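PDB 4H6W: N-terminal cyanobactin protease from Planktothrix agardhii NIES-596, which is a subtilisin-like protease domain that probably acts as a serine endopeptidase in maturing the cyanobactin prenylagaramide. Local coordinates for residues I23-L28 against S70-Q75; Q128-G133 against L165-S170; L153-G158 against P172-V177; G178-Q183 against L202-D207. All coordinates share one frame; numbering follows the deposited sequence.

Overall arrangement
Interactions 1, 3 and 4 reach the seven-stranded parallel sheet of this subtilase domain. Interaction 1 packs helix 63-73 on strand 24-28, near the predicted charge-relay residues: the side chain of Val27 lies about 4 Å from that of Asp29. Interactions 3 and 4 share strand 175-180 and touch where Val177 CG1 meets Ala203 CB at 4.0 Å; their centres are about 15 Å apart. Ala156 of interaction 3 comes within about 5 Å of Ser224, side chain to side chain. Interaction 2, an antiparallel pair of strands far apart in the chain, rests on interaction 3, its centre about 10 Å away and Ala169 packed on Ala156. Interactions 1 and 2 lie about 24 Å apart, centre to centre.

Interaction 1. Residues I23-L28 against S70-Q75; sequences ICVAVL and SIIFGQ
The ring of Phe73 meets strand 24-28 with its edge, its CZ lying 3.7 Å from Val25 O and 3.8 Å from Val25 CB. Val27 CG2 stands at the same rim, near the ring plane and 4.1 Å from CE2, while one face of the ring is covered from within its own helix by Ile72 CG2, centred 3.7 Å above the plane. With chi1 at -57°, CG1 of Ile72 lies beside its backbone N and CG2 anti to it, so CG2 covers the ring while CD1 runs out to the strand. There Ile72 CD1 meets Val27 CG2 tip to tip at 4.0 Å and also approaches Val25 CG1. Val25 and Val27, alternate residues of the strand, thus present one apolar face to the end of the helix, and the contact is buried. Strand 24-28 leads into Asp29 and helix 63-73 carries His64, both predicted charge-relay residues, so the packing joins the elements that place them, as in subtilases. The strand is flanked in the sheet by strands 88-91 and 121-124. Helix 104-116 packs against Ala26 and Leu28 on the other face, and helix 223-243 adds Ala235 to Val25 and Pro228 to Ile72, so two helices share the valine face.

Interaction 2. Residues Q128-G133 against L165-S170; sequences QLTDAG and LHVPAS
Strands 128-130 and 165-167 run antiparallel at 129°, with Gln128 and Val167 as a hydrogen-bonded pair, N to O at 3.0 Å in both directions, and Leu129 and His166 as the non-hydrogen-bonded pair beside it. On one face the imidazole of His166 lies flat over the opposite backbone, with Leu129 N 4.0 Å above its centre and Gln128 C nearer the rim. The side chain of Leu129 passes obliquely by the ring, Leu129 CG 3.6 Å from His166 CE1. On the other face Thr130 and Val167 cross at about a right angle, CG2 to CG2 at 3.9 Å. The hydroxyl of Thr130 stands between its own backbone N and carbonyl carbon (chi1 63°), a position from which OG1 both accepts from Gly133 N at 2.8 Å, an ST motif, and donates to Leu165 O from above the carbonyl plane. Leu165 O also takes Thr130 N, which approaches nearly in line with the carbonyl (170°), and a water joins Thr130 O to Leu165 N. A valine at Thr130 would probably leave Gly133 N without its acceptor and the turn after the strand less firmly set. Gly133, at positive phi, packs close to Leu165 CD1 and Ser170 OG. The pair forms a two-stranded sheet apart from the central parallel one, its His166 side chain about 9 Å from that of the predicted Ser224. Around it, Tyr196 of helix 194-199 bonds to His166 N and packs on Leu165, Gln104 of helix 104-116 touches Val167, and Pro168, after a cis peptide bond, rests on Leu153 and Ala155 of strand 152-156.

Interaction 3. Residues L153-G158 against P172-V177; sequences LIAATG and PTVLAV
Val177 O receives Thr157 N at 3.1 Å, the donor standing well above the carbonyl plane, and takes a second, weak bond from Thr157 OG1 at 3.5 Å. The hydroxyl reaches it because chi1 of 60° sets OG1 between the backbone N and carbonyl carbon of Thr157; the methyl CG2 then lies on the Val177 carbonyl and against Ala176 CB. Upstream the two strands run parallel in the usual alternation: Leu175 N binds Leu153 O, Ala155 N binds Leu175 O, and Val177 N binds Ala155 O, the last bent at 137° where the others are nearly straight. Beyond the start of this ladder a water accepts from Leu153 N and donates to Thr173 O, extending the link by one step. Side chains alternate between the faces of the sheet. Ile154 lies alongside Leu175, pointing the same way, and crosses the side chain of Val177 obliquely, Ile154 CG2 to Val177 CG2 at 3.8 Å. Leu153 and Val174 also run side by side, CD2 to CG1 at 3.9 Å, with the same Val174 methyl reaching Ala155 CB. These small and branched groups give a close, apolar seam between strands 152-156 and 175-180 of the parallel sheet, toward its 200-204 edge. Strand 152-156 is bordered on its other edge by strand 121-124, helix 137-148 covers Leu153 and Val174 through Ile143, and on the opposite face helix 223-243, whose first turn carries the predicted charge-relay Ser224, packs on Ala156 and Val177.

Interaction 4. Residues G178-Q183 against L202-D207; sequences GAMDDQ and LAPGKD
Leu202 opens the pairing by laying CD2 against the backbone of strand 178-180, 3.5 Å from Gly178 C. Glycine suits that position, since a CB there would collide with the same methyl. The CB of Leu202 meets Met180 CB at 4.0 Å as the two side chains cross. Ala203 follows with its N bonded to Gly178 O, nearly straight at 173°, and its O accepts Met180 N from above the carbonyl plane. Pro204 sets its ring carbon CD beside Met180 CE at 3.9 Å, the two side chains pointing the same way. Met180 can cover both neighbours because its CG sits between the backbone N and carbonyl carbon (chi1 62°) and the chain is extended from there, running past the Ala203 carbonyl to Pro204. An alanine at Met180 would probably uncover Pro204 CD and part of Leu202, opening a gap at this sheet edge. Gly205 then gives its N to Met180 O at 3.1 Å, in the carbonyl plane, and its CA packs against Ala179 CB, where a side chain would clash. At Lys206 the strands part: a water accepts from its N and donates weakly to Met180 O, while CB packs on Asp181 CA. Asp181 OD1 accepts a hydrogen bond from the backbone N of Lys185, and Asp181 OD2 remains 6.3 Å from Lys206 NZ. The two neighbouring strands of this beta-alpha-beta unit are therefore joined by backbone bonds and apolar cover, with charge pairing probably contributing little.

Interaction 1. Residues I23-L28 against S70-Q75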
# COMPACT_ATOMS: atom_id res chain seq x y z
N ILE A 23 6.52 -14.03 3.50
CA ILE A 23 6.03 -12.95 2.67
C ILE A 23 6.62 -11.64 3.12
O ILE A 23 6.47 -11.23 4.27
CB ILE A 23 4.48 -12.90 2.66
CG1 ILE A 23 3.91 -14.14 1.96
CG2 ILE A 23 3.97 -11.62 2.01
CD1 ILE A 23 4.51 -14.42 0.59
N CYS A 24 7.30 -10.97 2.19
CA CYS A 24 8.02 -9.76 2.50
C CYS A 24 7.36 -8.55 1.88
O CYS A 24 7.05 -8.54 0.69
CB CYS A 24 9.46 -9.85 2.01
SG CYS A 24 10.38 -8.41 2.55
N VAL A 25 7.16 -7.53 2.72
CA VAL A 25 6.64 -6.23 2.30
C VAL A 25 7.71 -5.17 2.54
O VAL A 25 8.20 -5.02 3.65
CB VAL A 25 5.34 -5.86 3.05
CG1 VAL A 25 4.90 -4.44 2.73
CG2 VAL A 25 4.21 -6.83 2.69
N ALA A 26 8.09 -4.45 1.49
CA ALA A 26 9.07 -3.37 1.60
C ALA A 26 8.35 -2.05 1.73
O ALA A 26 7.40 -1.80 1.00
CB ALA A 26 9.99 -3.36 0.39
N VAL A 27 8.79 -1.20 2.65
CA VAL A 27 8.22 0.13 2.80
C VAL A 27 9.23 1.16 2.33
O VAL A 27 10.28 1.33 2.95
CB VAL A 27 7.75 0.42 4.24
CG1 VAL A 27 7.21 1.84 4.33
CG2 VAL A 27 6.69 -0.59 4.69
N LEU A 28 8.93 1.81 1.21
CA LEU A 28 9.80 2.84 0.65
C LEU A 28 9.26 4.20 1.03
O LEU A 28 8.26 4.68 0.46
CB LEU A 28 9.94 2.70 -0.87
CG LEU A 28 10.93 1.65 -1.39
CD1 LEU A 28 10.61 0.24 -0.90
CD2 LEU A 28 10.94 1.69 -2.91
N SER A 70 3.68 1.38 10.50
CA SER A 70 2.95 0.84 11.63
C SER A 70 1.60 0.32 11.19
O SER A 70 1.16 -0.71 11.70
CB SER A 70 2.83 1.84 12.78
OG SER A 70 1.90 2.85 12.49
N ILE A 71 0.99 0.99 10.20
CA ILE A 71 -0.27 0.51 9.57
C ILE A 71 -0.18 -0.95 9.10
O ILE A 71 -1.14 -1.73 9.23
CB ILE A 71 -0.73 1.44 8.42
CG1 ILE A 71 -1.27 2.76 9.01
CG2 ILE A 71 -1.78 0.76 7.55
CD1 ILE A 71 -1.12 3.97 8.13
N ILE A 72 0.98 -1.33 8.57
CA ILE A 72 1.19 -2.68 8.09
C ILE A 72 1.66 -3.63 9.20
O ILE A 72 1.13 -4.73 9.31
CB ILE A 72 2.19 -2.71 6.90
CG1 ILE A 72 1.70 -1.82 5.77
CG2 ILE A 72 2.40 -4.13 6.40
CD1 ILE A 72 2.81 -1.39 4.81
N PHE A 73 2.64 -3.21 10.00
CA PHE A 73 3.35 -4.13 10.90
C PHE A 73 3.06 -3.97 12.39
O PHE A 73 3.62 -4.70 13.20
CB PHE A 73 4.87 -4.04 10.69
CG PHE A 73 5.31 -4.41 9.31
CD1 PHE A 73 5.34 -5.75 8.92
CD2 PHE A 73 5.67 -3.43 8.40
CE1 PHE A 73 5.72 -6.09 7.64
CE2 PHE A 73 6.06 -3.78 7.11
CZ PHE A 73 6.08 -5.11 6.73
N GLY A 74 2.21 -3.01 12.76
CA GLY A 74 1.83 -2.83 14.16
C GLY A 74 1.42 -4.16 14.76
O GLY A 74 0.53 -4.84 14.24
N GLN A 75 2.10 -4.57 15.83
CA GLN A 75 1.80 -5.87 16.45
C GLN A 75 0.47 -5.80 17.18
O GLN A 75 0.15 -4.80 17.82
CB GLN A 75 2.93 -6.29 17.40
CG GLN A 75 4.25 -6.59 16.73
CD GLN A 75 4.14 -7.62 15.63
OE1 GLN A 75 4.34 -7.31 14.46
NE2 GLN A 75 3.83 -8.86 15.98

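Interaction 2. Residues Q128-G133 against L165-S170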
# COMPACT_ATOMS: atom_id res chain seq x y z
N GLN A 128 5.34 11.49 -7.42
CA GLN A 128 5.73 12.78 -7.93
C GLN A 128 4.68 13.15 -8.96
O GLN A 128 4.30 12.33 -9.80
CB GLN A 128 7.13 12.68 -8.55
CG GLN A 128 7.87 14.00 -8.64
CD GLN A 128 9.09 13.92 -9.55
OE1 GLN A 128 10.10 13.30 -9.20
NE2 GLN A 128 9.00 14.54 -10.72
N LEU A 129 4.18 14.37 -8.86
CA LEU A 129 3.19 14.87 -9.82
C LEU A 129 3.83 15.07 -11.21
O LEU A 129 4.96 15.54 -11.31
CB LEU A 129 2.58 16.18 -9.33
CG LEU A 129 1.07 16.38 -9.37
CD1 LEU A 129 0.78 17.87 -9.28
CD2 LEU A 129 0.38 15.79 -10.59
N THR A 130 3.10 14.70 -12.26
CA THR A 130 3.59 14.77 -13.64
C THR A 130 2.51 15.38 -14.52
O THR A 130 1.34 15.38 -14.15
CB THR A 130 3.90 13.37 -14.20
OG1 THR A 130 2.70 12.59 -14.24
CG2 THR A 130 4.98 12.66 -13.37
N ASP A 131 2.90 15.88 -15.70
CA ASP A 131 1.93 16.49 -16.63
C ASP A 131 0.92 15.48 -17.18
O ASP A 131 -0.27 15.80 -17.27
CB ASP A 131 2.63 17.26 -17.76
CG ASP A 131 3.14 18.64 -17.33
OD1 ASP A 131 2.34 19.46 -16.82
OD2 ASP A 131 4.34 18.92 -17.50
N ALA A 132 1.36 14.27 -17.52
CA ALA A 132 0.46 13.25 -18.06
C ALA A 132 0.87 11.80 -17.76
O ALA A 132 0.53 10.88 -18.51
CB ALA A 132 0.27 13.45 -19.56
N GLY A 133 1.58 11.59 -16.65
CA GLY A 133 1.94 10.23 -16.22
C GLY A 133 3.26 9.73 -16.76
O GLY A 133 3.59 8.56 -16.57
N LEU A 165 -2.06 12.96 -12.24
CA LEU A 165 -1.33 11.70 -12.15
C LEU A 165 -0.00 11.79 -11.41
O LEU A 165 0.78 12.72 -11.62
CB LEU A 165 -1.14 11.09 -13.55
CG LEU A 165 -2.43 10.75 -14.31
CD1 LEU A 165 -2.12 10.15 -15.68
CD2 LEU A 165 -3.32 9.81 -13.49
N HIS A 166 0.24 10.82 -10.52
CA HIS A 166 1.54 10.65 -9.87
C HIS A 166 2.24 9.44 -10.43
O HIS A 166 1.59 8.48 -10.87
CB HIS A 166 1.39 10.41 -8.37
CG HIS A 166 1.25 11.65 -7.55
ND1 HIS A 166 0.51 12.74 -7.96
CD2 HIS A 166 1.72 11.96 -6.32
CE1 HIS A 166 0.55 13.67 -7.03
NE2 HIS A 166 1.26 13.22 -6.02
N VAL A 167 3.57 9.48 -10.41
CA VAL A 167 4.36 8.28 -10.62
C VAL A 167 4.89 7.86 -9.27
O VAL A 167 5.22 8.73 -8.46
CB VAL A 167 5.50 8.46 -11.65
CG1 VAL A 167 4.91 8.61 -13.05
CG2 VAL A 167 6.39 9.65 -11.31
N PRO A 168 4.98 6.54 -9.02
CA PRO A 168 4.74 5.46 -9.98
C PRO A 168 3.30 4.96 -10.07
O PRO A 168 3.02 4.02 -10.84
CB PRO A 168 5.63 4.34 -9.45
CG PRO A 168 5.57 4.53 -7.97
CD PRO A 168 5.46 6.01 -7.72
N ALA A 169 2.38 5.55 -9.32
CA ALA A 169 1.02 5.01 -9.27
C ALA A 169 0.35 4.90 -10.64
O ALA A 169 -0.49 4.03 -10.84
CB ALA A 169 0.14 5.79 -8.30
N SER A 170 0.74 5.75 -11.59
CA SER A 170 0.07 5.81 -12.90
C SER A 170 0.69 4.90 -13.95
O SER A 170 0.17 4.77 -15.06
CB SER A 170 0.01 7.25 -13.43
OG SER A 170 1.32 7.77 -13.64
O HOH W 1 -1.11 15.06 -13.86

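Interaction 3. Residues L153-G158 against P172-V177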
# COMPACT_ATOMS: atom_id res chain seq x y z
N LEU A 153 3.95 -3.75 -6.99
CA LEU A 153 4.17 -2.40 -6.50
C LEU A 153 2.82 -1.70 -6.32
O LEU A 153 1.99 -1.68 -7.24
CB LEU A 153 5.08 -1.61 -7.46
CG LEU A 153 5.68 -0.38 -6.77
CD1 LEU A 153 7.15 -0.22 -7.06
CD2 LEU A 153 4.90 0.88 -7.09
N ILE A 154 2.63 -1.12 -5.14
CA ILE A 154 1.36 -0.52 -4.73
C ILE A 154 1.65 0.92 -4.31
O ILE A 154 2.45 1.16 -3.41
CB ILE A 154 0.74 -1.31 -3.54
CG1 ILE A 154 0.56 -2.79 -3.93
CG2 ILE A 154 -0.57 -0.69 -3.06
CD1 ILE A 154 0.01 -3.65 -2.81
N ALA A 155 1.01 1.88 -4.96
CA ALA A 155 1.36 3.26 -4.73
C ALA A 155 0.16 4.17 -4.60
O ALA A 155 -0.89 3.95 -5.26
CB ALA A 155 2.28 3.76 -5.83
N ALA A 156 0.33 5.21 -3.79
CA ALA A 156 -0.65 6.29 -3.59
C ALA A 156 -0.95 7.10 -4.86
O ALA A 156 -0.04 7.53 -5.56
CB ALA A 156 -0.18 7.22 -2.49
N THR A 157 -2.23 7.32 -5.13
CA THR A 157 -2.63 8.15 -6.28
C THR A 157 -2.28 9.64 -6.08
O THR A 157 -2.08 10.37 -7.05
CB THR A 157 -4.15 8.04 -6.55
OG1 THR A 157 -4.89 8.48 -5.41
CG2 THR A 157 -4.55 6.60 -6.90
N GLY A 158 -2.24 10.10 -4.83
CA GLY A 158 -1.89 11.48 -4.53
C GLY A 158 -3.05 12.31 -4.00
O GLY A 158 -4.22 11.93 -4.14
N PRO A 172 1.97 1.43 -15.83
CA PRO A 172 1.40 0.10 -16.08
C PRO A 172 1.93 -0.98 -15.14
O PRO A 172 3.12 -0.99 -14.79
CB PRO A 172 1.83 -0.19 -17.53
CG PRO A 172 2.06 1.16 -18.14
CD PRO A 172 2.60 2.01 -17.03
N THR A 173 1.02 -1.87 -14.74
CA THR A 173 1.27 -3.00 -13.82
C THR A 173 1.34 -2.60 -12.33
O THR A 173 1.43 -3.46 -11.44
CB THR A 173 2.47 -3.89 -14.25
OG1 THR A 173 3.71 -3.24 -13.90
CG2 THR A 173 2.43 -4.21 -15.76
N VAL A 174 1.29 -1.30 -12.06
CA VAL A 174 1.24 -0.83 -10.68
C VAL A 174 -0.20 -0.88 -10.16
O VAL A 174 -1.16 -0.68 -10.93
CB VAL A 174 1.80 0.60 -10.57
CG1 VAL A 174 1.60 1.16 -9.17
CG2 VAL A 174 3.27 0.59 -10.96
N LEU A 175 -0.34 -1.17 -8.87
CA LEU A 175 -1.65 -1.04 -8.24
C LEU A 175 -1.75 0.34 -7.57
O LEU A 175 -0.97 0.67 -6.66
CB LEU A 175 -1.90 -2.19 -7.25
CG LEU A 175 -3.20 -2.21 -6.42
CD1 LEU A 175 -4.42 -2.06 -7.29
CD2 LEU A 175 -3.32 -3.49 -5.60
N ALA A 176 -2.68 1.15 -8.05
CA ALA A 176 -2.85 2.51 -7.55
C ALA A 176 -3.92 2.51 -6.46
O ALA A 176 -4.87 1.73 -6.54
CB ALA A 176 -3.24 3.44 -8.69
N VAL A 177 -3.77 3.37 -5.45
CA VAL A 177 -4.71 3.38 -4.32
C VAL A 177 -5.12 4.80 -3.92
O VAL A 177 -4.27 5.61 -3.51
CB VAL A 177 -4.13 2.64 -3.09
CG1 VAL A 177 -5.10 2.73 -1.92
CG2 VAL A 177 -3.83 1.19 -3.44
O HOH W 2 3.79 -3.74 -9.92

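Interaction 4. Residues G178-Q183 against L202-D207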
# COMPACT_ATOMS: atom_id res chain seq x y z
N GLY A 178 -6.42 5.09 -4.04
CA GLY A 178 -6.99 6.35 -3.58
C GLY A 178 -7.63 6.19 -2.20
O GLY A 178 -7.63 5.08 -1.63
N ALA A 179 -8.18 7.28 -1.69
CA ALA A 179 -8.78 7.31 -0.34
C ALA A 179 -10.29 7.48 -0.31
O ALA A 179 -10.86 8.24 -1.07
CB ALA A 179 -8.11 8.37 0.51
N MET A 180 -10.93 6.75 0.60
CA MET A 180 -12.36 6.87 0.86
C MET A 180 -12.56 7.11 2.35
O MET A 180 -11.67 6.80 3.16
CB MET A 180 -13.12 5.61 0.40
CG MET A 180 -12.75 4.29 1.07
SD MET A 180 -13.84 2.96 0.51
CE MET A 180 -13.31 1.54 1.45
N ASP A 181 -13.70 7.66 2.74
CA ASP A 181 -14.00 7.80 4.16
C ASP A 181 -14.65 6.53 4.69
O ASP A 181 -14.55 5.47 4.08
CB ASP A 181 -14.85 9.04 4.47
CG ASP A 181 -16.18 9.08 3.71
OD1 ASP A 181 -16.77 8.01 3.43
OD2 ASP A 181 -16.63 10.20 3.42
N ASP A 182 -15.31 6.65 5.84
CA ASP A 182 -15.91 5.50 6.51
C ASP A 182 -17.26 5.12 5.91
O ASP A 182 -17.65 3.95 5.96
CB ASP A 182 -15.99 5.76 8.01
CG ASP A 182 -14.77 6.53 8.53
OD1 ASP A 182 -13.92 5.91 9.20
OD2 ASP A 182 -14.65 7.74 8.23
N GLN A 183 -17.96 6.09 5.31
CA GLN A 183 -19.23 5.84 4.60
C GLN A 183 -19.01 5.21 3.22
O GLN A 183 -19.96 4.98 2.47
CB GLN A 183 -20.07 7.12 4.45
CG GLN A 183 -20.01 8.12 5.61
CD GLN A 183 -19.98 7.46 6.98
OE1 GLN A 183 -20.83 6.62 7.30
NE2 GLN A 183 -19.00 7.84 7.80
N LEU A 202 -10.13 2.28 -4.15
CA LEU A 202 -10.22 3.09 -2.94
C LEU A 202 -10.09 2.22 -1.70
O LEU A 202 -10.75 1.18 -1.59
CB LEU A 202 -11.55 3.85 -2.88
CG LEU A 202 -11.78 4.92 -3.94
CD1 LEU A 202 -13.14 5.58 -3.73
CD2 LEU A 202 -10.65 5.95 -3.94
N ALA A 203 -9.24 2.66 -0.78
CA ALA A 203 -9.12 2.07 0.57
C ALA A 203 -9.24 3.16 1.65
O ALA A 203 -9.02 4.35 1.37
CB ALA A 203 -7.80 1.34 0.70
N PRO A 204 -9.60 2.76 2.90
CA PRO A 204 -9.78 3.77 3.95
C PRO A 204 -8.57 4.69 4.06
O PRO A 204 -7.43 4.22 4.13
CB PRO A 204 -9.92 2.93 5.22
CG PRO A 204 -10.56 1.66 4.73
CD PRO A 204 -9.90 1.40 3.39
N GLY A 205 -8.82 5.99 4.06
CA GLY A 205 -7.73 6.96 4.09
C GLY A 205 -8.04 8.22 4.88
O GLY A 205 -7.36 9.25 4.73
N LYS A 206 -9.05 8.13 5.73
CA LYS A 206 -9.45 9.23 6.59
C LYS A 206 -9.19 8.82 8.05
O LYS A 206 -9.68 7.79 8.51
CB LYS A 206 -10.93 9.52 6.37
CG LYS A 206 -11.43 10.83 6.93
CD LYS A 206 -11.37 11.93 5.89
CE LYS A 206 -12.33 13.06 6.25
NZ LYS A 206 -12.18 14.18 5.29
N ASP A 207 -8.39 9.62 8.76
CA ASP A 207 -8.16 9.41 10.20
C ASP A 207 -7.67 8.01 10.56
O ASP A 207 -8.19 7.37 11.48
CB ASP A 207 -9.42 9.73 11.01
CG ASP A 207 -9.95 11.12 10.71
OD1 ASP A 207 -9.19 12.10 10.84
OD2 ASP A 207 -11.13 11.21 10.32
O HOH W 3 -11.16 6.18 6.38